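PDB 2WAO: endoglucanase E, which probably removes acetyl groups from plant cell-wall polysaccharides through its C-terminal esterase domain, which also binds cello-oligosaccharides, alongside endo-1,4-beta-glucanase activity in the full-length enzyme. Local coordinates for residues 43-55 and 65-77. Residues are numbered along the deposited sequence; the frame is centred on the assembly and turned at random. Where two conformers were deposited one is given.
Sequences ASVTIKSGGENWF and PPFSVNATTSTVK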
loop_
_atom_site.group_PDB
_atom_site.type_symbol
_atom_site.label_atom_id
_atom_site.label_comp_id
_atom_site.label_asym_id
_atom_site.label_seq_id
_atom_site.Cartn_x
_atom_site.Cartn_y
_atom_site.Cartn_z
ATOM N N ALA A 43 9.749 20.513 13.548
ATOM C CA ALA A 43 8.799 19.536 14.004
ATOM C C ALA A 43 9.486 18.261 14.440
ATOM O O ALA A 43 10.422 17.783 13.780
ATOM C CB ALA A 43 7.815 19.234 12.905
ATOM N N SER A 44 8.973 17.698 15.524
ATOM C CA SER A 44 9.474 16.463 16.105
ATOM C C SER A 44 8.286 15.526 16.344
ATOM O O SER A 44 7.154 15.980 16.476
ATOM C CB SER A 44 10.203 16.742 17.429
ATOM O OG SER A 44 11.428 17.438 17.228
ATOM N N VAL A 45 8.553 14.231 16.439
ATOM C CA VAL A 45 7.515 13.243 16.708
ATOM C C VAL A 45 8.098 12.143 17.593
ATOM O O VAL A 45 9.285 11.837 17.486
ATOM C CB VAL A 45 6.941 12.633 15.359
ATOM C CG1 VAL A 45 7.998 11.821 14.630
ATOM C CG2 VAL A 45 5.676 11.762 15.613
ATOM N N THR A 46 7.273 11.571 18.462
ATOM C CA THR A 46 7.657 10.377 19.190
ATOM C C THR A 46 6.932 9.184 18.590
ATOM O O THR A 46 5.698 9.193 18.432
ATOM C CB THR A 46 7.316 10.515 20.692
ATOM O OG1 THR A 46 7.970 11.698 21.196
ATOM C CG2 THR A 46 7.805 9.298 21.470
ATOM N N ILE A 47 7.725 8.173 18.234
ATOM C CA ILE A 47 7.229 6.973 17.566
ATOM C C ILE A 47 7.640 5.733 18.348
ATOM O O ILE A 47 8.838 5.568 18.675
ATOM C CB ILE A 47 7.836 6.853 16.145
ATOM C CG1 ILE A 47 7.233 7.953 15.243
ATOM C CG2 ILE A 47 7.573 5.406 15.571
ATOM C CD1 ILE A 47 8.065 8.272 13.987
ATOM N N LYS A 48 6.673 4.859 18.609
ATOM C CA LYS A 48 6.985 3.506 19.068
ATOM C C LYS A 48 6.808 2.517 17.923
ATOM O O LYS A 48 5.789 2.562 17.228
ATOM C CB LYS A 48 6.102 3.134 20.262
ATOM C CG LYS A 48 6.341 1.708 20.792
ATOM C CD LYS A 48 5.538 1.479 22.059
ATOM C CE LYS A 48 5.339 0.001 22.282
ATOM N NZ LYS A 48 4.362 -0.147 23.371
ATOM N N SER A 49 7.771 1.616 17.742
ATOM C CA SER A 49 7.775 0.660 16.634
ATOM C C SER A 49 8.100 -0.730 17.138
ATOM O O SER A 49 9.074 -0.912 17.879
ATOM C CB SER A 49 8.823 1.065 15.575
ATOM O OG SER A 49 8.735 0.141 14.454
ATOM N N GLY A 50 7.308 -1.704 16.709
ATOM C CA GLY A 50 7.507 -3.097 17.116
ATOM C C GLY A 50 8.687 -3.783 16.433
ATOM O O GLY A 50 9.273 -4.719 16.989
ATOM N N GLY A 51 9.056 -3.319 15.247
ATOM C CA GLY A 51 10.160 -3.925 14.488
ATOM C C GLY A 51 10.977 -2.850 13.808
ATOM O O GLY A 51 11.002 -1.705 14.271
ATOM N N GLU A 52 11.673 -3.204 12.712
ATOM C CA GLU A 52 12.479 -2.223 11.989
ATOM C C GLU A 52 11.594 -1.513 10.963
ATOM O O GLU A 52 11.447 -1.978 9.833
ATOM C CB GLU A 52 13.708 -2.846 11.292
ATOM C CG GLU A 52 14.579 -1.766 10.669
ATOM C CD GLU A 52 15.752 -2.292 9.899
ATOM O OE1 GLU A 52 16.032 -3.504 10.045
ATOM O OE2 GLU A 52 16.375 -1.486 9.146
ATOM N N ASN A 53 10.949 -0.448 11.386
ATOM C CA ASN A 53 10.138 0.339 10.470
ATOM C C ASN A 53 10.885 1.585 10.031
ATOM O O ASN A 53 11.626 2.218 10.815
ATOM C CB ASN A 53 8.798 0.733 11.127
ATOM C CG ASN A 53 7.794 -0.415 11.110
ATOM O OD1 ASN A 53 7.396 -0.937 12.157
ATOM N ND2 ASN A 53 7.391 -0.817 9.916
ATOM N N TRP A 54 10.631 1.977 8.793
ATOM C CA TRP A 54 11.255 3.142 8.217
ATOM C C TRP A 54 10.166 4.128 7.867
ATOM O O TRP A 54 9.078 3.710 7.445
ATOM C CB TRP A 54 12.001 2.757 6.919
ATOM C CG TRP A 54 13.381 2.124 7.225
ATOM C CD1 TRP A 54 13.632 0.868 7.729
ATOM C CD2 TRP A 54 14.640 2.804 7.173
ATOM N NE1 TRP A 54 15.012 0.700 7.926
ATOM C CE2 TRP A 54 15.642 1.878 7.607
ATOM C CE3 TRP A 54 15.025 4.107 6.788
ATOM C CZ2 TRP A 54 17.017 2.210 7.650
ATOM C CZ3 TRP A 54 16.401 4.438 6.837
ATOM C CH2 TRP A 54 17.369 3.480 7.275
ATOM N N PHE A 55 10.525 5.400 7.973
ATOM C CA PHE A 55 9.637 6.549 7.725
ATOM C C PHE A 55 10.275 7.595 6.839
ATOM O O PHE A 55 11.504 7.712 6.765
ATOM C CB PHE A 55 9.219 7.218 9.030
ATOM C CG PHE A 55 8.645 6.259 10.034
ATOM C CD1 PHE A 55 7.274 6.030 10.102
ATOM C CD2 PHE A 55 9.508 5.507 10.836
ATOM C CE1 PHE A 55 6.737 5.068 11.013
ATOM C CE2 PHE A 55 8.989 4.561 11.754
ATOM C CZ PHE A 55 7.603 4.356 11.834
ATOM N N PRO A 65 15.428 12.959 3.996
ATOM C CA PRO A 65 16.059 11.631 4.105
ATOM C C PRO A 65 15.283 10.734 5.083
ATOM O O PRO A 65 14.831 11.217 6.173
ATOM C CB PRO A 65 17.475 11.979 4.618
ATOM C CG PRO A 65 17.700 13.354 4.078
ATOM C CD PRO A 65 16.388 14.035 4.309
ATOM N N PRO A 66 15.020 9.474 4.704
ATOM C CA PRO A 66 14.242 8.586 5.585
ATOM C C PRO A 66 14.994 8.154 6.817
ATOM O O PRO A 66 16.219 8.370 6.906
ATOM C CB PRO A 66 13.962 7.358 4.721
ATOM C CG PRO A 66 14.988 7.385 3.702
ATOM C CD PRO A 66 15.258 8.835 3.399
ATOM N N PHE A 67 14.264 7.623 7.788
ATOM C CA PHE A 67 14.871 7.220 9.073
ATOM C C PHE A 67 14.146 6.019 9.614
ATOM O O PHE A 67 12.996 5.764 9.242
ATOM C CB PHE A 67 14.832 8.367 10.088
ATOM C CG PHE A 67 13.436 8.792 10.460
ATOM C CD1 PHE A 67 12.805 8.224 11.553
ATOM C CD2 PHE A 67 12.730 9.753 9.677
ATOM C CE1 PHE A 67 11.487 8.620 11.912
ATOM C CE2 PHE A 67 11.429 10.138 10.034
ATOM C CZ PHE A 67 10.806 9.569 11.122
ATOM N N SER A 68 14.801 5.256 10.470
ATOM C CA SER A 68 14.160 4.102 11.034
ATOM C C SER A 68 13.899 4.301 12.498
ATOM O O SER A 68 14.630 5.049 13.165
ATOM C CB SER A 68 15.029 2.840 10.908
ATOM O OG SER A 68 16.309 3.071 11.470
ATOM N N VAL A 69 12.892 3.592 12.994
ATOM C CA VAL A 69 12.691 3.421 14.410
ATOM C C VAL A 69 12.570 1.918 14.620
ATOM O O VAL A 69 11.632 1.282 14.124
ATOM C CB VAL A 69 11.464 4.192 14.949
ATOM C CG1 VAL A 69 11.305 3.934 16.481
ATOM C CG2 VAL A 69 11.582 5.693 14.690
ATOM N N ASN A 70 13.544 1.346 15.331
ATOM C CA ASN A 70 13.689 -0.117 15.369
ATOM C C ASN A 70 13.451 -0.735 16.762
ATOM O O ASN A 70 14.304 -0.620 17.668
ATOM C CB ASN A 70 15.047 -0.549 14.746
ATOM C CG ASN A 70 15.161 -2.082 14.569
ATOM O OD1 ASN A 70 14.251 -2.820 14.926
ATOM N ND2 ASN A 70 16.294 -2.551 14.023
ATOM N N ALA A 71 12.293 -1.366 16.929
ATOM C CA ALA A 71 11.939 -2.137 18.144
ATOM C C ALA A 71 12.168 -1.321 19.422
ATOM O O ALA A 71 12.778 -1.808 20.401
ATOM C CB ALA A 71 12.694 -3.455 18.202
ATOM N N THR A 72 11.677 -0.084 19.391
ATOM C CA THR A 72 11.955 0.904 20.436
ATOM C C THR A 72 10.972 2.057 20.342
ATOM O O THR A 72 10.121 2.098 19.435
ATOM C CB THR A 72 13.395 1.466 20.318
ATOM O OG1 THR A 72 13.805 2.055 21.564
ATOM C CG2 THR A 72 13.553 2.465 19.158
ATOM N N THR A 73 11.081 2.971 21.303
ATOM C CA THR A 73 10.343 4.234 21.288
ATOM C C THR A 73 11.386 5.319 21.170
ATOM O O THR A 73 12.320 5.376 22.000
ATOM C CB THR A 73 9.520 4.410 22.592
ATOM O OG1 THR A 73 8.520 3.378 22.662
ATOM C CG2 THR A 73 8.850 5.780 22.636
ATOM N N SER A 74 11.247 6.201 20.167
ATOM C CA SER A 74 12.174 7.306 20.003
ATOM C C SER A 74 11.492 8.622 19.624
ATOM O O SER A 74 10.521 8.627 18.859
ATOM C CB SER A 74 13.206 7.009 18.900
ATOM O OG SER A 74 13.845 5.758 19.105
ATOM N N THR A 75 12.046 9.720 20.133
ATOM C CA THR A 75 11.696 11.052 19.680
ATOM C C THR A 75 12.704 11.451 18.621
ATOM O O THR A 75 13.923 11.382 18.835
ATOM C CB THR A 75 11.659 12.060 20.843
ATOM O OG1 THR A 75 10.704 11.571 21.801
ATOM C CG2 THR A 75 11.211 13.424 20.336
ATOM N N VAL A 76 12.173 11.815 17.462
ATOM C CA VAL A 76 12.919 12.085 16.272
ATOM C C VAL A 76 12.620 13.507 15.852
ATOM O O VAL A 76 11.454 13.888 15.746
ATOM C CB VAL A 76 12.470 11.077 15.133
ATOM C CG1 VAL A 76 13.047 11.479 13.793
ATOM C CG2 VAL A 76 12.906 9.662 15.493
ATOM N N LYS A 77 13.657 14.309 15.619
ATOM C CA LYS A 77 13.449 15.624 14.978
ATOM C C LYS A 77 13.230 15.434 13.483
ATOM O O LYS A 77 14.154 15.029 12.752
ATOM C CB LYS A 77 14.635 16.570 15.247
ATOM C CG LYS A 77 14.625 17.875 14.437
ATOM C CD LYS A 77 13.628 18.873 14.998
ATOM C CE LYS A 77 13.959 19.243 16.448
ATOM N NZ LYS A 77 15.179 20.092 16.489
#
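Val45 and Val76, Ile47 and Ser74, Asn53 and Val69, and Phe55 and Phe67 form antiparallel hydrogen-bonded pairs that join the two segments on both sides of a shared corner; of the Asn53-Val69 bonds, the one from Asn53 N is weak. Strand 43-49 pairs with 73-77, their axes 4.6 Å apart, and strand 52-55 pairs with 67-70. Both chains turn together, at Gly50-Gly51 and at Ala71-Thr72, passing from one sheet to the other of the beta domain that forms the N-terminal part of this construct. At the turn Ala71 N reaches Gly51 O from above the carbonyl plane, 3.0 Å away.

The side chains inside the bend are mostly apolar. CB of Phe55 sits over one face of the Phe67 ring, 3.9 Å from its centroid, while Val76 CG1 lies against the opposite face. The two phenyl planes are 26° apart but slid so far that they barely overlap. CD1 of Ile47 meets the Phe67 edge at CE1 (4.0 Å) and also lies over the Phe55 ring. Val69 CB approaches Phe55 CE2, and its methyls meet Ile47 CG2. Leu91 of strand 85-93 touches both phenylalanines.

On the outer surface, CB of Ser68 rests over the indole face of Trp54, 3.6 Å from the centroid of the five-membered ring. Trp54 NE1 donates, in its ring plane, to the anti side of Glu52 OE2 at 2.9 Å, tilted from the carboxylate plane, a bond that helps fix the indole's rotation. Glu52 CG stands opposite its backbone N (chi1 -175°) and the chain runs extended beyond it, carrying the carboxylate there, its CB and CG passing the Asn70 amide. Farther along, Thr46 OG1 and Thr75 OG1 share a 2.8 Å hydrogen bond.

Both chains thus carry the sheets round the corner; inside it Ile47, Val69 and the two phenylalanines fill the angle, with buried Ser49 and Asn53 nearer the turn, whereas the outer side carries mainly polar groups and the indole.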